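Local coordinates for arginase, mitochondrial (Medicago truncatula, PDB 6VSS), which hydrolyses L-arginine to urea and L-ornithine with a pair of manganese ions, and also converts agmatine to putrescine, at residues Glu90-Asp95 with Arg111-Val116. Sequence-based numbering, arbitrary orientation.
Sequences EAIWCD and RVITNV
W93 reaches I113 through the six-membered end of its indole, CZ2 lying 4.1 Å from the branch methyl CG2 of I113, and the two side chains, extending from opposite sides, overlap alongside each other. The approach is oblique to the ring. At the same end of the indole, CH2 of W93 comes within 4.4 Å of CB of N115 and 4.3 Å of its backbone N. A second apolar touch joins the terminal methyls of I92 and I113, CD1 to CD1 at 4.4 Å. Separations of this size and 163 Å² of buried surface indicate a modest van der Waals contact.

CG2 of I92, the preceding residue, covers one face of the indole, 3.6 Å from its plane. With CG1 anti to the backbone N (chi1 -167°) and the next torsion also extended, I113 stretches far enough for its CD1 to meet that of I92. Just past the helix end, W93 turns out of the helical conformation (phi -100°, psi 32°).

The contact joins the C-terminal end of helix 84-92 to 113-118, one of the two outermost strands of the parallel arginase sheet within the chain. I92 also packs on L66 of the adjacent strand 63-69 and on A329 and V332 of helix 323-339, while the T114 side chain touches M54 of helix 25-57.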
ATOM      1  N   GLU B  90      17.218   9.127 -10.499  1.00 24.78           N
ATOM      2  CA  GLU B  90      16.446  10.121  -9.734  1.00 25.93           C
ATOM      3  C   GLU B  90      16.765   9.939  -8.239  1.00 24.75           C
ATOM      4  O   GLU B  90      16.842  10.921  -7.533  1.00 24.10           O
ATOM      5  CB  GLU B  90      14.951   9.967  -9.998  1.00 27.41           C
ATOM      6  CG  GLU B  90      14.174  10.654  -8.916  1.00 30.93           C
ATOM      7  CD  GLU B  90      12.687  10.631  -9.118  1.00 34.36           C
ATOM      8  OE1 GLU B  90      12.073   9.593  -8.816  1.00 37.00           O
ATOM      9  OE2 GLU B  90      12.174  11.633  -9.615  1.00 40.47           O
ATOM     10  N   ALA B  91      16.791   8.706  -7.724  1.00 24.08           N
ATOM     11  CA  ALA B  91      17.047   8.485  -6.291  1.00 24.76           C
ATOM     12  C   ALA B  91      18.489   8.878  -5.927  1.00 25.52           C
ATOM     13  O   ALA B  91      18.688   9.342  -4.830  1.00 24.72           O
ATOM     14  CB  ALA B  91      16.695   7.072  -5.915  1.00 24.46           C
ATOM     15  N   ILE B  92      19.471   8.714  -6.818  1.00 26.78           N
ATOM     16  CA  ILE B  92      20.856   9.142  -6.518  1.00 29.05           C
ATOM     17  C   ILE B  92      20.826  10.629  -6.209  1.00 32.64           C
ATOM     18  O   ILE B  92      21.561  11.060  -5.318  1.00 31.43           O
ATOM     19  CB  ILE B  92      21.820   8.862  -7.677  1.00 28.62           C
ATOM     20  CG1 ILE B  92      22.130   7.377  -7.788  1.00 29.14           C
ATOM     21  CG2 ILE B  92      23.099   9.659  -7.529  1.00 29.18           C
ATOM     22  CD1 ILE B  92      22.762   7.032  -9.146  1.00 29.89           C
ATOM     23  N   TRP B  93      20.092  11.353  -7.045  1.00 37.57           N
ATOM     24  CA  TRP B  93      20.053  12.824  -7.100  1.00 41.52           C
ATOM     25  C   TRP B  93      18.782  13.287  -6.349  1.00 47.02           C
ATOM     26  O   TRP B  93      18.342  14.363  -6.647  1.00 53.21           O
ATOM     27  CB  TRP B  93      20.252  13.209  -8.583  1.00 41.14           C
ATOM     28  CG  TRP B  93      21.698  13.087  -9.027  1.00 42.35           C
ATOM     29  CD1 TRP B  93      22.723  13.773  -8.433  1.00 44.52           C
ATOM     30  CD2 TRP B  93      22.348  12.242 -10.024  1.00 41.85           C
ATOM     31  NE1 TRP B  93      23.943  13.415  -8.954  1.00 43.76           N
ATOM     32  CE2 TRP B  93      23.748  12.502  -9.958  1.00 43.17           C
ATOM     33  CE3 TRP B  93      21.929  11.259 -10.949  1.00 44.19           C
ATOM     34  CZ2 TRP B  93      24.693  11.876 -10.792  1.00 41.76           C
ATOM     35  CZ3 TRP B  93      22.860  10.623 -11.765  1.00 41.86           C
ATOM     36  CH2 TRP B  93      24.229  10.912 -11.670  1.00 42.32           C
ATOM     37  N   CYS B  94      18.316  12.559  -5.293  1.00 51.34           N
ATOM     38  CA  CYS B  94      17.021  12.745  -4.541  1.00 55.51           C
ATOM     39  C   CYS B  94      17.092  13.770  -3.388  1.00 61.63           C
ATOM     40  O   CYS B  94      18.073  13.740  -2.592  1.00 62.03           O
ATOM     41  CB  CYS B  94      16.543  11.440  -3.901  1.00 60.47           C
ATOM     42  SG  CYS B  94      15.328  11.610  -2.546  1.00 66.43           S
ATOM     43  N   ASP B  95      16.041  14.571  -3.206  1.00 61.45           N
ATOM     44  CA  ASP B  95      16.037  15.735  -2.273  1.00 66.05           C
ATOM     45  C   ASP B  95      16.296  15.386  -0.795  1.00 67.60           C
ATOM     46  O   ASP B  95      16.735  16.290  -0.064  1.00 75.49           O
ATOM     47  CB  ASP B  95      14.759  16.562  -2.454  1.00 70.28           C
ATOM     48  CG  ASP B  95      14.493  17.568  -1.348  1.00 74.75           C
ATOM     49  OD1 ASP B  95      14.332  17.139  -0.188  1.00 75.88           O
ATOM     50  OD2 ASP B  95      14.438  18.775  -1.658  1.00 77.88           O
ATOM     51  N   ARG B 111      33.671  14.160 -11.344  1.00 33.38           N
ATOM     52  CA  ARG B 111      34.797  13.215 -11.463  1.00 34.31           C
ATOM     53  C   ARG B 111      34.505  12.020 -10.559  1.00 31.66           C
ATOM     54  O   ARG B 111      35.099  11.007 -10.718  1.00 31.34           O
ATOM     55  CB  ARG B 111      36.091  13.928 -11.077  1.00 36.84           C
ATOM     56  CG  ARG B 111      36.430  15.105 -11.977  1.00 38.38           C
ATOM     57  CD  ARG B 111      37.641  15.848 -11.431  1.00 39.85           C
ATOM     58  NE  ARG B 111      37.318  16.450 -10.149  1.00 39.50           N
ATOM     59  CZ  ARG B 111      38.082  17.326  -9.516  1.00 41.26           C
ATOM     60  NH1 ARG B 111      39.230  17.719 -10.053  1.00 39.67           N
ATOM     61  NH2 ARG B 111      37.696  17.796  -8.337  1.00 41.03           N
ATOM     62  N   VAL B 112      33.601  12.177  -9.612  1.00 31.33           N
ATOM     63  CA  VAL B 112      33.180  11.064  -8.725  1.00 30.94           C
ATOM     64  C   VAL B 112      32.102  10.235  -9.414  1.00 28.58           C
ATOM     65  O   VAL B 112      32.140   9.016  -9.303  1.00 27.43           O
ATOM     66  CB  VAL B 112      32.685  11.608  -7.385  1.00 31.65           C
ATOM     67  CG1 VAL B 112      32.230  10.464  -6.504  1.00 32.21           C
ATOM     68  CG2 VAL B 112      33.780  12.427  -6.735  1.00 33.20           C
ATOM     69  N   ILE B 113      31.129  10.875 -10.046  1.00 28.62           N
ATOM     70  CA  ILE B 113      30.036  10.111 -10.717  1.00 28.29           C
ATOM     71  C   ILE B 113      29.398  10.970 -11.801  1.00 29.17           C
ATOM     72  O   ILE B 113      29.213  12.173 -11.605  1.00 29.32           O
ATOM     73  CB  ILE B 113      29.017   9.588  -9.690  1.00 28.49           C
ATOM     74  CG1 ILE B 113      28.097   8.553 -10.339  1.00 27.50           C
ATOM     75  CG2 ILE B 113      28.244  10.768  -9.063  1.00 28.44           C
ATOM     76  CD1 ILE B 113      27.049   8.046  -9.408  1.00 27.94           C
ATOM     77  N   THR B 114      29.096  10.347 -12.933  1.00 28.89           N
ATOM     78  CA  THR B 114      28.466  11.061 -14.046  1.00 28.50           C
ATOM     79  C   THR B 114      27.490  10.105 -14.741  1.00 27.34           C
ATOM     80  O   THR B 114      27.783   8.903 -14.824  1.00 26.24           O
ATOM     81  CB  THR B 114      29.585  11.646 -14.919  1.00 27.61           C
ATOM     82  OG1 THR B 114      29.000  12.597 -15.789  1.00 28.73           O
ATOM     83  CG2 THR B 114      30.257  10.637 -15.807  1.00 28.73           C
ATOM     84  N   ASN B 115      26.449  10.655 -15.353  1.00 27.82           N
ATOM     85  CA  ASN B 115      25.498   9.878 -16.181  1.00 27.81           C
ATOM     86  C   ASN B 115      25.938   9.928 -17.641  1.00 27.87           C
ATOM     87  O   ASN B 115      26.135  11.012 -18.129  1.00 28.09           O
ATOM     88  CB  ASN B 115      24.082  10.414 -16.052  1.00 27.87           C
ATOM     89  CG  ASN B 115      23.093   9.529 -16.787  1.00 28.93           C
ATOM     90  OD1 ASN B 115      23.270   8.308 -16.905  1.00 30.17           O
ATOM     91  ND2 ASN B 115      22.056  10.134 -17.318  1.00 29.88           N
ATOM     92  N   VAL B 116      26.021   8.806 -18.325  1.00 28.62           N
ATOM     93  CA  VAL B 116      26.217   8.773 -19.799  1.00 30.12           C
ATOM     94  C   VAL B 116      24.826   8.634 -20.421  1.00 30.50           C
ATOM     95  O   VAL B 116      24.370   9.589 -21.048  1.00 29.37           O
ATOM     96  CB  VAL B 116      27.162   7.642 -20.231  1.00 31.71           C
ATOM     97  CG1 VAL B 116      27.079   7.373 -21.732  1.00 32.97           C
ATOM     98  CG2 VAL B 116      28.600   7.922 -19.827  1.00 32.46           C
TER